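Local coordinates for structural protein VP1 (Trichodysplasia spinulosa-associated polyomavirus, PDB 4U60), which forms the pentameric building block of the viral coat and binds the sialylated GM1 oligosaccharide, probably to engage glycolipids on host cells, at residues V95-V100 against R267-L272; P139-F144 against S196-T201. One frame throughout, in Å; residues are numbered along the deposited sequence. Where two conformers were deposited one is given.

Contact 1: V95-V100 against R267-L272; sequences VKTEVV and RYFNIL
Thr97 and Arg267 meet diagonally between two antiparallel strands of the VP1 jelly roll, a worked example of a side chain joining in the hydrogen bonding of a sheet. The Thr97 hydroxyl stands anti to its own backbone N (chi1 180°), which turns it across to the neighbouring strand. Thr97 OG1 donates to Tyr268 O at 2.8 Å, while Glu98 N reaches the same oxygen from the opposite face of the carbonyl plane. Arg267 runs out from its strand, bends at chi3 (-78°) and folds back over the partner strand, where Val99 CG2 lies over one face of the guanidinium, 3.5 Å from Arg267 NH2. The same NH2 forms a salt bridge with Asp248. On the same side of the sheet, Phe269 turns a ring face to Thr97 OG1 and a ring edge to Val95 CG2, and Val95 and Ile271 lie side by side, Val95 CG2 to Ile271 CG1 at 3.6 Å. The other face carries Lys96, Glu98, Tyr268 and Asn270; here Glu98 OE2 bonds Tyr203 of a second subunit, and Tyr268 OH bonds Glu26. Arg267 NH1 donates almost straight to Thr97 OG1 (3.0 Å, 166°), in the guanidinium plane.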
ATOM      1  N   VAL C  95      19.783  -7.882 -14.058  1.00 14.19           N
ATOM      2  CA  VAL C  95      20.355  -8.136 -12.739  1.00 13.99           C
ATOM      3  C   VAL C  95      19.297  -8.758 -11.841  1.00 14.22           C
ATOM      4  O   VAL C  95      18.134  -8.342 -11.872  1.00 14.23           O
ATOM      5  CB  VAL C  95      20.936  -6.864 -12.091  1.00 13.52           C
ATOM      6  CG1 VAL C  95      19.884  -5.756 -11.970  1.00 13.19           C
ATOM      7  CG2 VAL C  95      21.565  -7.186 -10.740  1.00 13.47           C
ATOM      8  N   LYS C  96      19.711  -9.751 -11.066  1.00 14.32           N
ATOM      9  CA  LYS C  96      18.927 -10.255  -9.931  1.00 14.69           C
ATOM     10  C   LYS C  96      19.648  -9.725  -8.704  1.00 14.16           C
ATOM     11  O   LYS C  96      20.820  -9.997  -8.491  1.00 14.28           O
ATOM     12  CB  LYS C  96      18.876 -11.781  -9.929  1.00 15.92           C
ATOM     13  CG  LYS C  96      18.298 -12.375 -11.205  1.00 17.02           C
ATOM     14  CD  LYS C  96      18.202 -13.893 -11.169  1.00 18.72           C
ATOM     15  CE  LYS C  96      17.049 -14.393 -10.319  1.00 19.72           C
ATOM     16  NZ  LYS C  96      17.076 -15.865 -10.126  1.00 21.44           N
ATOM     17  N   THR C  97      18.959  -8.949  -7.891  1.00 13.54           N
ATOM     18  CA  THR C  97      19.592  -8.384  -6.701  1.00 13.31           C
ATOM     19  C   THR C  97      18.675  -8.552  -5.497  1.00 13.76           C
ATOM     20  O   THR C  97      17.446  -8.473  -5.641  1.00 14.09           O
ATOM     21  CB  THR C  97      19.972  -6.895  -6.943  1.00 12.49           C
ATOM     22  OG1 THR C  97      20.588  -6.322  -5.789  1.00 11.90           O
ATOM     23  CG2 THR C  97      18.766  -6.043  -7.342  1.00 12.41           C
ATOM     24  N   GLU C  98      19.283  -8.722  -4.323  1.00 13.87           N
ATOM     25  CA  GLU C  98      18.572  -8.977  -3.069  1.00 14.62           C
ATOM     26  C   GLU C  98      19.306  -8.372  -1.930  1.00 14.56           C
ATOM     27  O   GLU C  98      20.544  -8.361  -1.908  1.00 13.94           O
ATOM     28  CB  GLU C  98      18.507 -10.469  -2.732  1.00 16.10           C
ATOM     29  CG  GLU C  98      17.918 -11.383  -3.754  1.00 17.00           C
ATOM     30  CD  GLU C  98      18.088 -12.842  -3.376  1.00 17.96           C
ATOM     31  OE1 GLU C  98      18.375 -13.602  -4.308  1.00 18.69           O
ATOM     32  OE2 GLU C  98      17.871 -13.237  -2.194  1.00 18.44           O
ATOM     33  N   VAL C  99      18.534  -7.915  -0.945  1.00 11.38           N
ATOM     34  CA  VAL C  99      19.079  -7.523   0.342  1.00 11.94           C
ATOM     35  C   VAL C  99      19.233  -8.785   1.170  1.00 12.04           C
ATOM     36  O   VAL C  99      18.325  -9.613   1.235  1.00 12.81           O
ATOM     37  CB  VAL C  99      18.161  -6.524   1.057  1.00 12.08           C
ATOM     38  CG1 VAL C  99      18.669  -6.226   2.474  1.00 12.47           C
ATOM     39  CG2 VAL C  99      18.042  -5.257   0.243  1.00 12.61           C
ATOM     40  N   VAL C 100      20.407  -8.943   1.762  1.00 12.20           N
ATOM     41  CA  VAL C 100      20.785 -10.151   2.498  1.00 12.27           C
ATOM     42  C   VAL C 100      20.611  -9.922   3.974  1.00 12.12           C
ATOM     43  O   VAL C 100      20.859  -8.829   4.459  1.00 12.57           O
ATOM     44  CB  VAL C 100      22.253 -10.503   2.209  1.00 12.77           C
ATOM     45  CG1 VAL C 100      22.683 -11.791   2.897  1.00 13.22           C
ATOM     46  CG2 VAL C 100      22.464 -10.610   0.708  1.00 13.30           C
ATOM     47  N   ARG C 267      24.006  -6.287   0.088  1.00 11.31           N
ATOM     48  CA  ARG C 267      23.218  -6.563  -1.094  1.00 11.41           C
ATOM     49  C   ARG C 267      24.009  -7.489  -2.010  1.00 11.90           C
ATOM     50  O   ARG C 267      25.225  -7.318  -2.208  1.00 12.31           O
ATOM     51  CB  ARG C 267      22.891  -5.264  -1.822  1.00 11.22           C
ATOM     52  CG  ARG C 267      22.053  -5.452  -3.074  1.00 11.34           C
ATOM     53  CD  ARG C 267      21.627  -4.098  -3.628  1.00 11.19           C
ATOM     54  NE  ARG C 267      20.509  -3.488  -2.895  1.00 10.98           N
ATOM     55  CZ  ARG C 267      19.219  -3.653  -3.186  1.00 11.56           C
ATOM     56  NH1 ARG C 267      18.833  -4.453  -4.185  1.00 12.46           N
ATOM     57  NH2 ARG C 267      18.288  -3.025  -2.483  1.00 11.92           N
ATOM     58  N   TYR C 268      23.284  -8.446  -2.574  1.00 11.98           N
ATOM     59  CA  TYR C 268      23.803  -9.406  -3.530  1.00 12.89           C
ATOM     60  C   TYR C 268      23.372  -9.038  -4.939  1.00 12.81           C
ATOM     61  O   TYR C 268      22.285  -8.501  -5.134  1.00 12.11           O
ATOM     62  CB  TYR C 268      23.234 -10.774  -3.169  1.00 13.68           C
ATOM     63  CG  TYR C 268      23.416 -11.815  -4.244  1.00 14.76           C
ATOM     64  CD1 TYR C 268      24.583 -12.565  -4.316  1.00 15.58           C
ATOM     65  CD2 TYR C 268      22.419 -12.051  -5.184  1.00 15.28           C
ATOM     66  CE1 TYR C 268      24.764 -13.536  -5.310  1.00 16.07           C
ATOM     67  CE2 TYR C 268      22.583 -13.016  -6.170  1.00 15.94           C
ATOM     68  CZ  TYR C 268      23.750 -13.762  -6.221  1.00 16.28           C
ATOM     69  OH  TYR C 268      23.913 -14.727  -7.190  1.00 18.12           O
ATOM     70  N   PHE C 269      24.218  -9.345  -5.918  1.00 13.00           N
ATOM     71  CA  PHE C 269      23.935  -9.096  -7.321  1.00 13.33           C
ATOM     72  C   PHE C 269      24.354 -10.273  -8.183  1.00 14.22           C
ATOM     73  O   PHE C 269      25.434 -10.823  -7.995  1.00 14.40           O
ATOM     74  CB  PHE C 269      24.722  -7.885  -7.850  1.00 13.39           C
ATOM     75  CG  PHE C 269      24.533  -6.610  -7.080  1.00 12.85           C
ATOM     76  CD1 PHE C 269      25.294  -6.359  -5.945  1.00 13.02           C
ATOM     77  CD2 PHE C 269      23.660  -5.619  -7.536  1.00 13.14           C
ATOM     78  CE1 PHE C 269      25.183  -5.162  -5.261  1.00 13.11           C
ATOM     79  CE2 PHE C 269      23.535  -4.426  -6.824  1.00 13.12           C
ATOM     80  CZ  PHE C 269      24.301  -4.225  -5.691  1.00 12.69           C
ATOM     81  N   ASN C 270      23.513 -10.604  -9.151  1.00 14.51           N
ATOM     82  CA  ASN C 270      23.862 -11.540 -10.214  0.50 15.59           C
ATOM     83  C   ASN C 270      23.495 -10.870 -11.525  1.00 15.45           C
ATOM     84  O   ASN C 270      22.319 -10.680 -11.827  1.00 15.11           O
ATOM     85  CB  ASN C 270      23.132 -12.880 -10.049  0.50 16.38           C
ATOM     86  CG  ASN C 270      23.584 -13.928 -11.062  0.50 17.71           C
ATOM     87  OD1 ASN C 270      24.306 -14.868 -10.725  0.50 19.09           O
ATOM     88  ND2 ASN C 270      23.161 -13.768 -12.306  0.50 18.06           N
ATOM     89  N   ILE C 271      24.513 -10.496 -12.284  1.00 15.48           N
ATOM     90  CA  ILE C 271      24.341  -9.698 -13.484  1.00 15.64           C
ATOM     91  C   ILE C 271      24.689 -10.521 -14.721  1.00 16.20           C
ATOM     92  O   ILE C 271      25.749 -11.140 -14.793  1.00 16.13           O
ATOM     93  CB  ILE C 271      25.222  -8.430 -13.415  1.00 15.73           C
ATOM     94  CG1 ILE C 271      24.816  -7.594 -12.200  1.00 15.37           C
ATOM     95  CG2 ILE C 271      25.119  -7.645 -14.707  1.00 16.02           C
ATOM     96  CD1 ILE C 271      25.856  -6.615 -11.731  1.00 15.76           C
ATOM     97  N   LEU C 272      23.771 -10.533 -15.675  1.00 16.33           N
ATOM     98  CA  LEU C 272      23.958 -11.214 -16.947  1.00 17.80           C
ATOM     99  C   LEU C 272      24.454 -10.215 -17.962  1.00 17.56           C
ATOM    100  O   LEU C 272      23.865  -9.150 -18.094  1.00 17.08           O
ATOM    101  CB  LEU C 272      22.627 -11.804 -17.404  1.00 18.90           C
ATOM    102  CG  LEU C 272      22.647 -12.537 -18.736  1.00 21.05           C
ATOM    103  CD1 LEU C 272      23.382 -13.853 -18.585  1.00 22.21           C
ATOM    104  CD2 LEU C 272      21.227 -12.760 -19.243  1.00 21.88           C
TER

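Contact 2: P139-F144 against S196-T201. With EDO (1,2-ethanediol), chain S.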
ATOM      1  N   PRO C 139      31.452   4.773 -13.814  1.00 14.30           N
ATOM      2  CA  PRO C 139      31.033   5.175 -12.469  1.00 14.06           C
ATOM      3  C   PRO C 139      29.712   5.931 -12.432  1.00 13.34           C
ATOM      4  O   PRO C 139      29.374   6.664 -13.366  1.00 13.67           O
ATOM      5  CB  PRO C 139      32.160   6.089 -12.014  1.00 14.44           C
ATOM      6  CG  PRO C 139      33.366   5.541 -12.721  1.00 15.09           C
ATOM      7  CD  PRO C 139      32.848   5.165 -14.101  1.00 15.13           C
ATOM      8  N   LEU C 140      28.958   5.690 -11.367  1.00 12.73           N
ATOM      9  CA  LEU C 140      27.719   6.413 -11.147  1.00 12.62           C
ATOM     10  C   LEU C 140      28.054   7.893 -11.047  1.00 12.17           C
ATOM     11  O   LEU C 140      28.951   8.273 -10.306  1.00 12.69           O
ATOM     12  CB  LEU C 140      27.030   5.928  -9.879  1.00 12.54           C
ATOM     13  CG  LEU C 140      25.747   6.648  -9.475  1.00 12.08           C
ATOM     14  CD1 LEU C 140      24.598   6.420 -10.457  1.00 12.14           C
ATOM     15  CD2 LEU C 140      25.322   6.252  -8.065  1.00 12.18           C
ATOM     16  N   GLU C 141      27.340   8.716 -11.807  1.00 12.08           N
ATOM     17  CA  GLU C 141      27.563  10.146 -11.827  1.00 11.98           C
ATOM     18  C   GLU C 141      26.674  10.777 -10.762  1.00 11.06           C
ATOM     19  O   GLU C 141      25.502  10.458 -10.664  1.00 11.08           O
ATOM     20  CB  GLU C 141      27.321  10.702 -13.228  1.00 12.82           C
ATOM     21  CG  GLU C 141      28.443  10.287 -14.169  1.00 13.75           C
ATOM     22  CD  GLU C 141      28.090  10.338 -15.646  1.00 15.10           C
ATOM     23  OE1 GLU C 141      27.061   9.748 -16.042  1.00 15.60           O
ATOM     24  OE2 GLU C 141      28.905  10.917 -16.421  1.00 17.09           O
ATOM     25  N   LEU C 142      27.278  11.644  -9.956  1.00 11.12           N
ATOM     26  CA  LEU C 142      26.643  12.185  -8.752  1.00 10.89           C
ATOM     27  C   LEU C 142      26.399  13.688  -8.857  1.00 10.43           C
ATOM     28  O   LEU C 142      27.179  14.421  -9.493  1.00 11.12           O
ATOM     29  CB  LEU C 142      27.526  11.944  -7.531  1.00 11.18           C
ATOM     30  CG  LEU C 142      27.850  10.488  -7.181  1.00 11.55           C
ATOM     31  CD1 LEU C 142      28.888  10.436  -6.068  1.00 12.01           C
ATOM     32  CD2 LEU C 142      26.592   9.717  -6.797  1.00 11.43           C
ATOM     33  N   GLN C 143      25.341  14.110  -8.178  1.00 10.03           N
ATOM     34  CA  GLN C 143      24.971  15.515  -7.974  1.00  9.96           C
ATOM     35  C   GLN C 143      25.029  15.780  -6.480  1.00  9.96           C
ATOM     36  O   GLN C 143      24.532  14.992  -5.682  1.00  9.65           O
ATOM     37  CB  GLN C 143      23.563  15.785  -8.503  1.00 10.25           C
ATOM     38  CG  GLN C 143      22.968  17.140  -8.130  1.00 10.45           C
ATOM     39  CD  GLN C 143      23.706  18.294  -8.767  1.00 10.76           C
ATOM     40  OE1 GLN C 143      23.954  18.304  -9.979  1.00 11.43           O
ATOM     41  NE2 GLN C 143      24.097  19.258  -7.954  1.00 10.89           N
ATOM     42  N   PHE C 144      25.667  16.869  -6.083  1.00  9.82           N
ATOM     43  CA  PHE C 144      25.653  17.290  -4.684  1.00 10.14           C
ATOM     44  C   PHE C 144      24.322  17.970  -4.375  1.00 10.19           C
ATOM     45  O   PHE C 144      23.869  18.858  -5.110  1.00 10.33           O
ATOM     46  CB  PHE C 144      26.802  18.267  -4.436  1.00 10.56           C
ATOM     47  CG  PHE C 144      27.038  18.605  -2.992  1.00 10.67           C
ATOM     48  CD1 PHE C 144      27.737  17.752  -2.175  1.00 10.72           C
ATOM     49  CD2 PHE C 144      26.559  19.792  -2.457  1.00 10.96           C
ATOM     50  CE1 PHE C 144      27.985  18.058  -0.847  1.00 11.16           C
ATOM     51  CE2 PHE C 144      26.799  20.110  -1.129  1.00 11.07           C
ATOM     52  CZ  PHE C 144      27.468  19.231  -0.324  1.00 11.21           C
ATOM     53  N   SER C 196      20.823  14.276 -14.946  1.00 11.96           N
ATOM     54  CA  SER C 196      21.136  14.853 -16.248  1.00 12.87           C
ATOM     55  C   SER C 196      22.217  14.062 -16.963  1.00 13.14           C
ATOM     56  O   SER C 196      22.523  14.355 -18.119  1.00 13.84           O
ATOM     57  CB  SER C 196      21.610  16.322 -16.109  1.00 13.38           C
ATOM     58  OG  SER C 196      22.927  16.386 -15.560  1.00 14.56           O
ATOM     59  N   LYS C 197      22.838  13.116 -16.273  1.00 13.06           N
ATOM     60  CA  LYS C 197      23.842  12.247 -16.891  1.00 13.59           C
ATOM     61  C   LYS C 197      23.376  10.807 -16.711  1.00 13.20           C
ATOM     62  O   LYS C 197      22.193  10.547 -16.870  1.00 13.13           O
ATOM     63  CB  LYS C 197      25.226  12.531 -16.290  1.00 14.39           C
ATOM     64  CG  LYS C 197      25.698  13.967 -16.523  1.00 15.99           C
ATOM     65  CD  LYS C 197      27.108  14.146 -15.991  1.00 17.43           C
ATOM     66  CE  LYS C 197      27.554  15.583 -15.997  1.00 18.90           C
ATOM     67  NZ  LYS C 197      27.680  16.124 -17.363  1.00 20.94           N
ATOM     68  N   ASN C 198      24.291   9.894 -16.404  1.00 12.58           N
ATOM     69  CA  ASN C 198      23.964   8.483 -16.163  1.00 12.52           C
ATOM     70  C   ASN C 198      23.223   7.805 -17.313  1.00 13.42           C
ATOM     71  O   ASN C 198      22.387   6.919 -17.105  1.00 13.05           O
ATOM     72  CB  ASN C 198      23.207   8.340 -14.825  1.00 11.96           C
ATOM     73  CG  ASN C 198      24.121   8.528 -13.642  1.00 11.72           C
ATOM     74  OD1 ASN C 198      25.140   7.851 -13.538  1.00 12.10           O
ATOM     75  ND2 ASN C 198      23.818   9.477 -12.782  1.00 11.38           N
ATOM     76  N   GLU C 199      23.591   8.166 -18.523  1.00 14.85           N
ATOM     77  CA  GLU C 199      23.024   7.563 -19.710  1.00 16.36           C
ATOM     78  C   GLU C 199      23.414   6.072 -19.833  1.00 15.78           C
ATOM     79  O   GLU C 199      22.708   5.299 -20.457  1.00 16.64           O
ATOM     80  CB  GLU C 199      23.478   8.340 -20.948  1.00 19.13           C
ATOM     81  CG  GLU C 199      23.025   9.809 -20.941  1.00 21.88           C
ATOM     82  CD  GLU C 199      23.977  10.827 -20.272  1.00 24.29           C
ATOM     83  OE1 GLU C 199      24.946  10.454 -19.547  1.00 24.51           O
ATOM     84  OE2 GLU C 199      23.725  12.056 -20.493  1.00 30.05           O
ATOM     85  N   ASN C 200      24.518   5.701 -19.196  1.00 14.52           N
ATOM     86  CA  ASN C 200      25.076   4.379 -19.274  1.00 14.55           C
ATOM     87  C   ASN C 200      25.027   3.628 -17.933  1.00 14.06           C
ATOM     88  O   ASN C 200      25.777   2.693 -17.726  1.00 13.69           O
ATOM     89  CB  ASN C 200      26.522   4.525 -19.777  1.00 14.88           C
ATOM     90  CG  ASN C 200      27.094   3.231 -20.312  1.00 15.50           C
ATOM     91  OD1 ASN C 200      26.391   2.419 -20.915  1.00 15.65           O
ATOM     92  ND2 ASN C 200      28.409   3.052 -20.124  1.00 15.62           N
ATOM     93  N   THR C 201      24.114   4.036 -17.051  1.00 13.36           N
ATOM     94  CA  THR C 201      23.845   3.380 -15.764  1.00 12.83           C
ATOM     95  C   THR C 201      22.343   3.324 -15.554  1.00 12.73           C
ATOM     96  O   THR C 201      21.622   4.227 -15.959  1.00 13.20           O
ATOM     97  CB  THR C 201      24.522   4.146 -14.607  1.00 12.64           C
ATOM     98  OG1 THR C 201      25.953   4.020 -14.754  1.00 13.21           O
ATOM     99  CG2 THR C 201      24.061   3.669 -13.221  1.00 12.48           C
TER
HETATM  100  C1  EDO S 406      23.272   2.401 -22.332  1.00 33.85           C
HETATM  101  O1  EDO S 406      21.881   2.647 -22.569  1.00 33.44           O
HETATM  102  C2  EDO S 406      24.070   2.448 -23.640  1.00 36.04           C
HETATM  103  O2  EDO S 406      25.299   3.180 -23.470  1.00 37.46           O
HETATM  104  O   HOH W   1      27.071   6.450 -14.934  1.00 12.45           O
HETATM  105  O   HOH W   2      26.649   7.094 -17.654  1.00 15.43           O
HETATM  106  O   HOH W   3      27.844  11.467 -18.806  1.00 39.26           O
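Asn198 and Glu141 exchange three direct hydrogen bonds; in two of them the Asn198 amide pairs with the backbone N-H and C=O of Glu141. Glu141 N donates to Asn198 OD1 at 2.9 Å, and Asn198 ND2 returns a bond to Glu141 O, close to the amide plane. The amide is thereby fixed in rotation, and ND2 has a further acceptor in Asp194 O. In the third bond the Glu141 side chain runs past Asn198 in the opposite direction, and Glu141 OE1 accepts from Asn198 N at 2.8 Å on the anti side, 33° out of the carboxylate plane.

Water extends this network. One molecule is bound by Pro139 O, Asn198 OD1 and Thr201 OG1; a second links Glu141 OE1 to Asn200 N, and a third joins Glu141 OE2 to Glu199 OE1, two carboxylates whose proximity is probably eased by it.

Apolar contact is slight: Leu140 CD1 reaches Thr201 CG2 at 3.9 Å. Separately, Lys197 crosses the Glu141 side chain at about a right angle, setting Lys197 CB 3.3 Å from the carboxylate oxygen Glu141 OE1.

A type I beta turn from Asn198 to Thr201 is thus fastened by its first residue to Glu141 of strand 141-144, where the loop between strands 191-193 and 201-208 passes the small three-stranded sheet.

How the contacts relate
Together the two contacts illustrate how chemistry follows place in a fold. Contact 1 is buried and joins two long strands of the main sheet, so regular backbone pairing does most of the work and side chains add to it. Contact 2 is only partly buried and ties a short strand of a separate three-stranded sheet to an irregular loop; since 196-201 does not pair with it as a strand, the contact relies on side chain to backbone bonds and on water. They share no strand, though 196-201 runs into strand 201-208 of the main sheet. The centres of contact 1 and contact 2 lie about 20 Å apart. Both reach subunit interfaces: Glu98 and Thr201 each bond to another copy of VP1.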